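Endo-1,4-beta-mannanase (Eisenia fetida, PDB 5Y6T) probably hydrolyses internal beta-1,4-mannosidic linkages in mannan polysaccharides, as a cold-adapted member of glycoside hydrolase family 5. Local coordinates at residues A[25-31]-A[323-329]; A[129-133]-A[197-203]. All coordinates share one frame; numbering follows the deposited sequence.

Both contacts belong to the (beta/alpha)8 barrel expected of family 5. From the N terminus, the chain first runs through 25-31, at the end of barrel strand 20-28, and then through 129-133, the end of helix 126-133. Residues 197-203 lead into helix 201-218 and meet 129-133, closing the shorter loop of interaction 2. Much later, strand 322-325 returns to strand 20-28, so that interaction 1 joins the first and last strands and closes the barrel. Interaction 2 is nested within that long loop. The contacts lie on opposite sides of the chain's centre, their centres 27 Å apart, one in the strand wall and the other among outer helices.

Interaction 1: residues A[25-31]-A[323-329]; sequences SGMNIAW and AWSWQAN
G26 lies against the edge of the W324 indole: CD1 of W324 comes within 3.6 Å of G26 N, which sits in the ring plane. Around this flat meeting, parallel strands 20-28 and 322-325 pair through G26 N to A323 O, S325 N to G26 O and N28 N to S325 O, the join that closes a beta/alpha barrel.

On the S325 face, M27, extended beyond CG, passes its CG by S325 OG, which is hydrogen-bonded to Q341, and sets SD 3.8 Å from the methyl CB of A328. Beyond the strands, the six-membered end of W326 is met by smaller groups. N28 crosses it at about a right angle, CB of N28 being 3.6 Å from CE3 of W326, while CB of A30 abuts CH2 of W326 at 3.7 Å. The ring of W326 also carries CB of its successor Q327 over its centre, across a cis peptide. Q327 OE1 and N329 ND2 share one face of W31, both offset toward its rim. N329 has its CG between the backbone N and the carbonyl carbon (chi1 66°), which brings ND2 within 2.8 Å of W31 O, in a bond 173° at the hydrogen.

A second cis peptide precedes A30, whose N gives a 2.8 Å bond to a lone pair of Q327 OE1. S325 O accepts from both N28 N and N28 ND2; the latter, 3.0 Å away, stands above the carbonyl plane. N28 ND2 also reaches G296 O, and OD1 of N28 takes a bond from R67. A bound Tris molecule about 3 Å from the W326 side chain is consistent with a pocket here. With N28 bonded through both ends of its amide, and Q327 and N329 each bonded to backbone across the seam, rotation of these amides is probably restricted beside the aromatic surfaces.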
ATOM      1  N   SER A  25      -7.549   9.733  -4.658  1.00 20.33           N
ATOM      2  CA  SER A  25      -8.755   9.642  -3.874  1.00 20.53           C
ATOM      3  C   SER A  25      -9.511   8.377  -4.215  1.00 19.38           C
ATOM      4  O   SER A  25      -9.819   8.178  -5.349  1.00 20.63           O
ATOM      5  CB  SER A  25      -9.660  10.840  -4.121  1.00 21.50           C
ATOM      6  OG  SER A  25     -10.870  10.773  -3.411  1.00 22.94           O
ATOM      7  N   GLY A  26      -9.694   7.479  -3.267  1.00 19.53           N
ATOM      8  CA  GLY A  26     -10.281   6.213  -3.597  1.00 19.62           C
ATOM      9  C   GLY A  26     -10.469   5.309  -2.417  1.00 20.35           C
ATOM     10  O   GLY A  26     -10.633   5.780  -1.306  1.00 19.59           O
ATOM     11  N   MET A  27     -10.592   4.023  -2.689  1.00 20.82           N
ATOM     12  CA  MET A  27     -10.825   3.036  -1.627  1.00 20.17           C
ATOM     13  C   MET A  27      -9.835   1.921  -1.690  1.00 19.29           C
ATOM     14  O   MET A  27      -9.420   1.501  -2.786  1.00 20.75           O
ATOM     15  CB  MET A  27     -12.253   2.423  -1.761  1.00 19.86           C
ATOM     16  CG  MET A  27     -13.357   3.448  -1.756  1.00 19.51           C
ATOM     17  SD  MET A  27     -14.961   2.555  -1.686  1.00 22.18           S
ATOM     18  CE  MET A  27     -16.105   3.831  -2.194  1.00 23.25           C
ATOM     19  N   ASN A  28      -9.512   1.398  -0.513  1.00 19.61           N
ATOM     20  CA  ASN A  28      -8.984   0.088  -0.447  1.00 19.64           C
ATOM     21  C   ASN A  28     -10.107  -0.859  -0.863  1.00 20.92           C
ATOM     22  O   ASN A  28     -11.234  -0.688  -0.383  1.00 20.94           O
ATOM     23  CB  ASN A  28      -8.576  -0.275   0.971  1.00 19.54           C
ATOM     24  CG  ASN A  28      -7.340   0.426   1.430  1.00 19.21           C
ATOM     25  OD1 ASN A  28      -6.259  -0.119   1.307  1.00 19.68           O
ATOM     26  ND2 ASN A  28      -7.511   1.595   2.044  1.00 17.53           N
ATOM     27  N   ILE A  29      -9.797  -1.827  -1.708  1.00 19.49           N
ATOM     28  CA  ILE A  29     -10.830  -2.877  -2.065  1.00 20.22           C
ATOM     29  C   ILE A  29     -11.228  -3.649  -0.780  1.00 20.97           C
ATOM     30  O   ILE A  29     -12.429  -3.721  -0.515  1.00 21.67           O
ATOM     31  CB  ILE A  29     -10.512  -3.725  -3.285  1.00 20.29           C
ATOM     32  CG1 ILE A  29     -10.241  -2.807  -4.470  1.00 19.31           C
ATOM     33  CG2 ILE A  29     -11.629  -4.694  -3.615  1.00 20.72           C
ATOM     34  CD1 ILE A  29     -11.298  -1.773  -4.722  1.00 20.72           C
ATOM     35  N   ALA A  30     -10.313  -4.168   0.026  1.00 20.89           N
ATOM     36  CA  ALA A  30      -8.920  -4.515  -0.334  1.00 19.88           C
ATOM     37  C   ALA A  30      -8.803  -5.885  -1.032  1.00 19.90           C
ATOM     38  O   ALA A  30      -7.752  -6.251  -1.565  1.00 19.69           O
ATOM     39  CB  ALA A  30      -8.036  -4.472   0.862  1.00 20.11           C
ATOM     40  N   TRP A  31      -9.909  -6.597  -1.078  1.00 19.75           N
ATOM     41  CA  TRP A  31     -10.042  -7.888  -1.715  1.00 20.43           C
ATOM     42  C   TRP A  31     -11.503  -8.177  -1.986  1.00 21.07           C
ATOM     43  O   TRP A  31     -12.354  -7.475  -1.521  1.00 21.00           O
ATOM     44  CB  TRP A  31      -9.517  -9.044  -0.876  1.00 19.56           C
ATOM     45  CG  TRP A  31     -10.189  -9.150   0.498  1.00 23.43           C
ATOM     46  CD1 TRP A  31     -11.389  -9.728   0.795  1.00 23.75           C
ATOM     47  CD2 TRP A  31      -9.719  -8.556   1.693  1.00 23.06           C
ATOM     48  NE1 TRP A  31     -11.654  -9.577   2.139  1.00 23.31           N
ATOM     49  CE2 TRP A  31     -10.653  -8.844   2.715  1.00 24.00           C
ATOM     50  CE3 TRP A  31      -8.596  -7.767   2.006  1.00 21.48           C
ATOM     51  CZ2 TRP A  31     -10.453  -8.445   4.072  1.00 22.90           C
ATOM     52  CZ3 TRP A  31      -8.409  -7.367   3.344  1.00 20.82           C
ATOM     53  CH2 TRP A  31      -9.344  -7.659   4.338  1.00 23.72           C
ATOM     54  N   ALA A 323      -5.867   9.708  -0.166  1.00 20.75           N
ATOM     55  CA  ALA A 323      -6.714   9.207   0.862  1.00 19.72           C
ATOM     56  C   ALA A 323      -7.478   7.974   0.346  1.00 20.28           C
ATOM     57  O   ALA A 323      -8.168   8.098  -0.629  1.00 20.78           O
ATOM     58  CB  ALA A 323      -7.663  10.311   1.261  1.00 19.22           C
ATOM     59  N   TRP A 324      -7.234   6.814   0.970  1.00 20.55           N
ATOM     60  CA  TRP A 324      -7.918   5.599   0.633  1.00 19.09           C
ATOM     61  C   TRP A 324      -8.667   5.070   1.831  1.00 21.39           C
ATOM     62  O   TRP A 324      -8.066   4.675   2.788  1.00 19.74           O
ATOM     63  CB  TRP A 324      -6.993   4.532   0.126  1.00 19.05           C
ATOM     64  CG  TRP A 324      -6.296   4.896  -1.173  1.00 18.86           C
ATOM     65  CD1 TRP A 324      -6.841   5.514  -2.254  1.00 22.13           C
ATOM     66  CD2 TRP A 324      -4.938   4.611  -1.515  1.00 17.77           C
ATOM     67  NE1 TRP A 324      -5.891   5.651  -3.228  1.00 20.66           N
ATOM     68  CE2 TRP A 324      -4.714   5.102  -2.786  1.00 20.45           C
ATOM     69  CE3 TRP A 324      -3.879   4.005  -0.840  1.00 18.80           C
ATOM     70  CZ2 TRP A 324      -3.454   4.983  -3.420  1.00 22.53           C
ATOM     71  CZ3 TRP A 324      -2.648   3.885  -1.446  1.00 21.25           C
ATOM     72  CH2 TRP A 324      -2.448   4.342  -2.738  1.00 20.19           C
ATOM     73  N   SER A 325     -10.011   5.069   1.730  1.00 20.12           N
ATOM     74  CA  SER A 325     -10.847   4.562   2.817  1.00 19.26           C
ATOM     75  C   SER A 325     -10.825   3.044   2.946  1.00 18.36           C
ATOM     76  O   SER A 325     -10.470   2.324   2.004  1.00 18.57           O
ATOM     77  CB  SER A 325     -12.260   5.101   2.623  1.00 19.42           C
ATOM     78  OG  SER A 325     -12.823   4.675   1.399  1.00 21.99           O
ATOM     79  N   TRP A 326     -11.275   2.566   4.108  1.00 19.29           N
ATOM     80  CA  TRP A 326     -11.297   1.166   4.437  1.00 19.51           C
ATOM     81  C   TRP A 326     -12.794   0.709   4.611  1.00 19.65           C
ATOM     82  O   TRP A 326     -13.481   1.207   5.504  1.00 22.36           O
ATOM     83  CB  TRP A 326     -10.514   0.879   5.735  1.00 20.78           C
ATOM     84  CG  TRP A 326     -10.395  -0.577   5.972  1.00 20.20           C
ATOM     85  CD1 TRP A 326     -11.175  -1.359   6.794  1.00 22.14           C
ATOM     86  CD2 TRP A 326      -9.493  -1.465   5.315  1.00 20.40           C
ATOM     87  NE1 TRP A 326     -10.819  -2.705   6.661  1.00 22.07           N
ATOM     88  CE2 TRP A 326      -9.756  -2.785   5.797  1.00 22.69           C
ATOM     89  CE3 TRP A 326      -8.445  -1.279   4.387  1.00 19.50           C
ATOM     90  CZ2 TRP A 326      -9.048  -3.912   5.327  1.00 20.83           C
ATOM     91  CZ3 TRP A 326      -7.735  -2.398   3.970  1.00 20.49           C
ATOM     92  CH2 TRP A 326      -8.044  -3.687   4.449  1.00 21.12           C
ATOM     93  N   GLN A 327     -13.244  -0.284   3.859  1.00 21.17           N
ATOM     94  CA  GLN A 327     -12.745  -0.808   2.595  1.00 20.90           C
ATOM     95  C   GLN A 327     -14.017  -1.084   1.742  1.00 21.53           C
ATOM     96  O   GLN A 327     -15.142  -1.231   2.273  1.00 20.91           O
ATOM     97  CB  GLN A 327     -11.953  -2.101   2.689  1.00 21.04           C
ATOM     98  CG  GLN A 327     -12.670  -3.206   3.451  1.00 22.17           C
ATOM     99  CD  GLN A 327     -11.860  -4.523   3.531  1.00 21.55           C
ATOM    100  OE1 GLN A 327     -11.050  -4.864   2.628  1.00 21.43           O
ATOM    101  NE2 GLN A 327     -12.113  -5.314   4.576  1.00 21.19           N
ATOM    102  N   ALA A 328     -13.841  -1.120   0.411  1.00 20.15           N
ATOM    103  CA  ALA A 328     -14.952  -1.190  -0.586  1.00 20.32           C
ATOM    104  C   ALA A 328     -15.851  -2.389  -0.358  1.00 21.90           C
ATOM    105  O   ALA A 328     -17.051  -2.269  -0.571  1.00 23.04           O
ATOM    106  CB  ALA A 328     -14.444  -1.185  -2.002  1.00 20.11           C
ATOM    107  N   ASN A 329     -15.295  -3.474   0.169  1.00 22.15           N
ATOM    108  CA  ASN A 329     -16.080  -4.686   0.316  1.00 24.88           C
ATOM    109  C   ASN A 329     -16.948  -4.619   1.576  1.00 23.83           C
ATOM    110  O   ASN A 329     -17.809  -5.489   1.791  1.00 24.93           O
ATOM    111  CB  ASN A 329     -15.248  -6.011   0.250  1.00 23.63           C
ATOM    112  CG  ASN A 329     -14.290  -6.199   1.401  1.00 24.93           C
ATOM    113  OD1 ASN A 329     -14.586  -5.832   2.551  1.00 24.79           O
ATOM    114  ND2 ASN A 329     -13.136  -6.780   1.120  1.00 23.94           N
TER

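Interaction 2: residues A[129-133]-A[197-203]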
ATOM      1  N   ARG A 129       6.782 -16.573   5.854  1.00 19.50           N
ATOM      2  CA  ARG A 129       7.727 -16.194   6.902  1.00 19.28           C
ATOM      3  C   ARG A 129       9.138 -16.590   6.522  1.00 20.55           C
ATOM      4  O   ARG A 129      10.095 -15.818   6.719  1.00 19.77           O
ATOM      5  CB  ARG A 129       7.343 -16.793   8.244  1.00 20.80           C
ATOM      6  CG  ARG A 129       8.137 -16.109   9.400  1.00 20.32           C
ATOM      7  CD  ARG A 129       7.917 -16.700  10.771  1.00 21.77           C
ATOM      8  NE  ARG A 129       6.566 -16.513  11.246  1.00 20.48           N
ATOM      9  CZ  ARG A 129       5.593 -17.392  11.122  1.00 22.04           C
ATOM     10  NH1 ARG A 129       5.810 -18.553  10.491  1.00 21.38           N
ATOM     11  NH2 ARG A 129       4.394 -17.086  11.620  1.00 22.68           N
ATOM     12  N   ASP A 130       9.262 -17.768   5.935  1.00 20.87           N
ATOM     13  CA  ASP A 130      10.597 -18.221   5.559  1.00 21.73           C
ATOM     14  C   ASP A 130      11.236 -17.327   4.471  1.00 22.47           C
ATOM     15  O   ASP A 130      12.472 -17.221   4.490  1.00 24.30           O
ATOM     16  CB  ASP A 130      10.555 -19.667   5.071  1.00 21.83           C
ATOM     17  CG  ASP A 130      10.373 -20.684   6.229  1.00 23.71           C
ATOM     18  OD1 ASP A 130      10.365 -20.315   7.442  1.00 23.56           O
ATOM     19  OD2 ASP A 130      10.085 -21.860   5.896  1.00 22.48           O
ATOM     20  N   LEU A 131      10.437 -16.648   3.629  1.00 18.70           N
ATOM     21  CA  LEU A 131      11.007 -15.657   2.682  1.00 19.56           C
ATOM     22  C   LEU A 131      11.642 -14.474   3.396  1.00 22.30           C
ATOM     23  O   LEU A 131      12.559 -13.849   2.860  1.00 21.65           O
ATOM     24  CB  LEU A 131      10.001 -15.159   1.729  1.00 21.13           C
ATOM     25  CG  LEU A 131       9.295 -16.183   0.839  1.00 19.85           C
ATOM     26  CD1 LEU A 131       8.350 -15.489  -0.106  1.00 22.69           C
ATOM     27  CD2 LEU A 131      10.319 -17.076   0.122  1.00 23.02           C
ATOM     28  N   ILE A 132      11.117 -14.145   4.563  1.00 20.01           N
ATOM     29  CA  ILE A 132      11.646 -13.029   5.356  1.00 21.17           C
ATOM     30  C   ILE A 132      12.946 -13.372   6.003  1.00 22.37           C
ATOM     31  O   ILE A 132      13.777 -12.498   6.305  1.00 25.47           O
ATOM     32  CB  ILE A 132      10.581 -12.584   6.394  1.00 20.32           C
ATOM     33  CG1 ILE A 132       9.278 -12.126   5.710  1.00 20.94           C
ATOM     34  CG2 ILE A 132      11.111 -11.414   7.202  1.00 22.24           C
ATOM     35  CD1 ILE A 132       8.107 -11.885   6.637  1.00 21.56           C
ATOM     36  N   TYR A 133      13.141 -14.638   6.303  1.00 20.97           N
ATOM     37  CA  TYR A 133      14.325 -15.126   6.977  1.00 22.06           C
ATOM     38  C   TYR A 133      15.392 -15.774   6.098  1.00 27.30           C
ATOM     39  O   TYR A 133      16.511 -15.980   6.542  1.00 32.67           O
ATOM     40  CB  TYR A 133      13.979 -16.117   8.072  1.00 24.61           C
ATOM     41  CG  TYR A 133      13.424 -15.479   9.309  1.00 24.20           C
ATOM     42  CD1 TYR A 133      12.076 -15.162   9.396  1.00 22.26           C
ATOM     43  CD2 TYR A 133      14.230 -15.182  10.389  1.00 26.53           C
ATOM     44  CE1 TYR A 133      11.539 -14.587  10.543  1.00 21.14           C
ATOM     45  CE2 TYR A 133      13.689 -14.577  11.534  1.00 26.65           C
ATOM     46  CZ  TYR A 133      12.328 -14.315  11.598  1.00 22.13           C
ATOM     47  OH  TYR A 133      11.775 -13.712  12.763  1.00 23.45           O
ATOM     48  N   ASP A 197       2.998 -11.131  14.918  1.00 22.28           N
ATOM     49  CA  ASP A 197       4.228 -11.904  15.031  0.70 21.05           C
ATOM     50  C   ASP A 197       5.266 -10.932  15.621  1.00 21.94           C
ATOM     51  O   ASP A 197       4.917  -9.782  15.931  1.00 20.93           O
ATOM     52  CB  ASP A 197       4.670 -12.508  13.698  0.70 21.38           C
ATOM     53  CG  ASP A 197       4.799 -14.023  13.716  0.70 26.53           C
ATOM     54  OD1 ASP A 197       4.705 -14.647  14.792  0.70 28.23           O
ATOM     55  OD2 ASP A 197       4.977 -14.587  12.620  0.70 26.72           O
ATOM     56  N   SER A 198       6.480 -11.427  15.788  1.00 21.60           N
ATOM     57  CA  SER A 198       7.595 -10.734  16.463  0.70 23.26           C
ATOM     58  C   SER A 198       8.874 -10.888  15.654  1.00 23.44           C
ATOM     59  O   SER A 198       9.903 -11.368  16.153  1.00 24.64           O
ATOM     60  CB  SER A 198       7.831 -11.300  17.876  0.70 25.23           C
ATOM     61  OG  SER A 198       6.625 -11.408  18.595  0.70 22.69           O
ATOM     62  N   ILE A 199       8.833 -10.484  14.411  1.00 20.44           N
ATOM     63  CA  ILE A 199       9.983 -10.582  13.529  1.00 20.20           C
ATOM     64  C   ILE A 199      10.796  -9.320  13.732  1.00 22.76           C
ATOM     65  O   ILE A 199      10.232  -8.231  13.828  1.00 22.08           O
ATOM     66  CB  ILE A 199       9.482 -10.677  12.070  1.00 21.38           C
ATOM     67  CG1 ILE A 199       8.643 -11.943  11.878  1.00 21.57           C
ATOM     68  CG2 ILE A 199      10.657 -10.717  11.052  1.00 20.80           C
ATOM     69  CD1 ILE A 199       8.025 -12.090  10.494  1.00 21.70           C
ATOM     70  N   PRO A 200      12.117  -9.443  13.747  1.00 21.26           N
ATOM     71  CA  PRO A 200      12.934  -8.230  13.878  1.00 22.60           C
ATOM     72  C   PRO A 200      12.682  -7.228  12.808  1.00 20.22           C
ATOM     73  O   PRO A 200      12.635  -7.589  11.626  1.00 19.46           O
ATOM     74  CB  PRO A 200      14.357  -8.760  13.757  1.00 24.69           C
ATOM     75  CG  PRO A 200      14.284 -10.186  14.228  1.00 24.85           C
ATOM     76  CD  PRO A 200      12.957 -10.666  13.697  1.00 22.42           C
ATOM     77  N   MET A 201      12.701  -5.956  13.174  1.00 18.52           N
ATOM     78  CA  MET A 201      12.571  -4.890  12.200  1.00 19.83           C
ATOM     79  C   MET A 201      13.555  -4.958  11.057  1.00 20.22           C
ATOM     80  O   MET A 201      13.174  -4.781   9.874  1.00 19.87           O
ATOM     81  CB  MET A 201      12.644  -3.518  12.911  1.00 20.87           C
ATOM     82  CG  MET A 201      12.520  -2.351  11.923  1.00 22.36           C
ATOM     83  SD  MET A 201      10.965  -2.235  11.043  1.00 23.25           S
ATOM     84  CE  MET A 201       9.939  -1.457  12.282  1.00 22.47           C
ATOM     85  N   GLN A 202      14.828  -5.227  11.370  1.00 20.55           N
ATOM     86  CA  GLN A 202      15.828  -5.360  10.309  0.70 22.22           C
ATOM     87  C   GLN A 202      15.440  -6.352   9.224  1.00 21.89           C
ATOM     88  O   GLN A 202      15.713  -6.069   8.018  1.00 20.23           O
ATOM     89  CB  GLN A 202      17.172  -5.721  10.893  0.70 21.70           C
ATOM     90  CG  GLN A 202      18.267  -5.826   9.843  0.70 23.18           C
ATOM     91  CD  GLN A 202      18.472  -7.183   9.244  0.70 27.81           C
ATOM     92  OE1 GLN A 202      18.216  -8.228   9.888  0.70 23.36           O
ATOM     93  NE2 GLN A 202      18.963  -7.190   8.007  0.70 24.35           N
ATOM     94  N   ARG A 203      14.800  -7.496   9.594  1.00 21.53           N
ATOM     95  CA  ARG A 203      14.420  -8.490   8.593  0.50 22.30           C
ATOM     96  C   ARG A 203      13.260  -7.997   7.703  1.00 21.91           C
ATOM     97  O   ARG A 203      13.240  -8.262   6.493  1.00 20.42           O
ATOM     98  CB  ARG A 203      14.093  -9.827   9.252  0.50 23.33           C
ATOM     99  CG  ARG A 203      15.280 -10.467   9.951  0.50 24.03           C
ATOM    100  CD  ARG A 203      14.926 -11.890  10.328  0.50 27.39           C
ATOM    101  NE  ARG A 203      16.023 -12.682  10.911  0.50 28.25           N
ATOM    102  CZ  ARG A 203      16.921 -13.379  10.199  0.50 29.59           C
ATOM    103  NH1 ARG A 203      16.915 -13.371   8.874  0.50 28.70           N
ATOM    104  NH2 ARG A 203      17.813 -14.118  10.827  0.50 29.37           N
TER
HETATM  105  O   HOH W   1      14.332 -10.308   5.083  1.00 34.99           O
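A partly buried helix-to-loop contact, apolar at its centre with a salt bridge at one end, ties the end of helix 126-133 to the 197-200 loop and the first turn of helix 201-218. I199 supplies the central wedge: its CD1 meets I132 CD1 at 3.9 Å, and its CG2 lies 3.6 Å from OH of Y133. That hydroxyl also touches P200 CD at 3.4 Å, where P200 occupies the N-cap position of helix 201-218. CG2 of I132 packs 4.0 Å from CB of R203, and F207, further along that helix, also touches I132.

At the polar end, R129 approaches D197 side-on. NE and NH2 of R129 both bond to the same OD2 of D197, each at 2.8 Å. The oxygen lies in the guanidinium plane and is met on its syn side, although the two flat groups stand 71° apart. A bend at chi3 (-66°) turns the otherwise extended arginine chain so that this edge faces the carboxylate. D197 was modelled in two conformers, so the grip is certain for one alone.

With an alanine in place of R129, D197 OD2 would probably lose both donors and its charged mate. The guanidinium would probably offset the carboxylate charge where D197 is so placed, while a water donating to I132 O (2.6 Å) and R203 O (2.7 Å) links the two helices through their backbones.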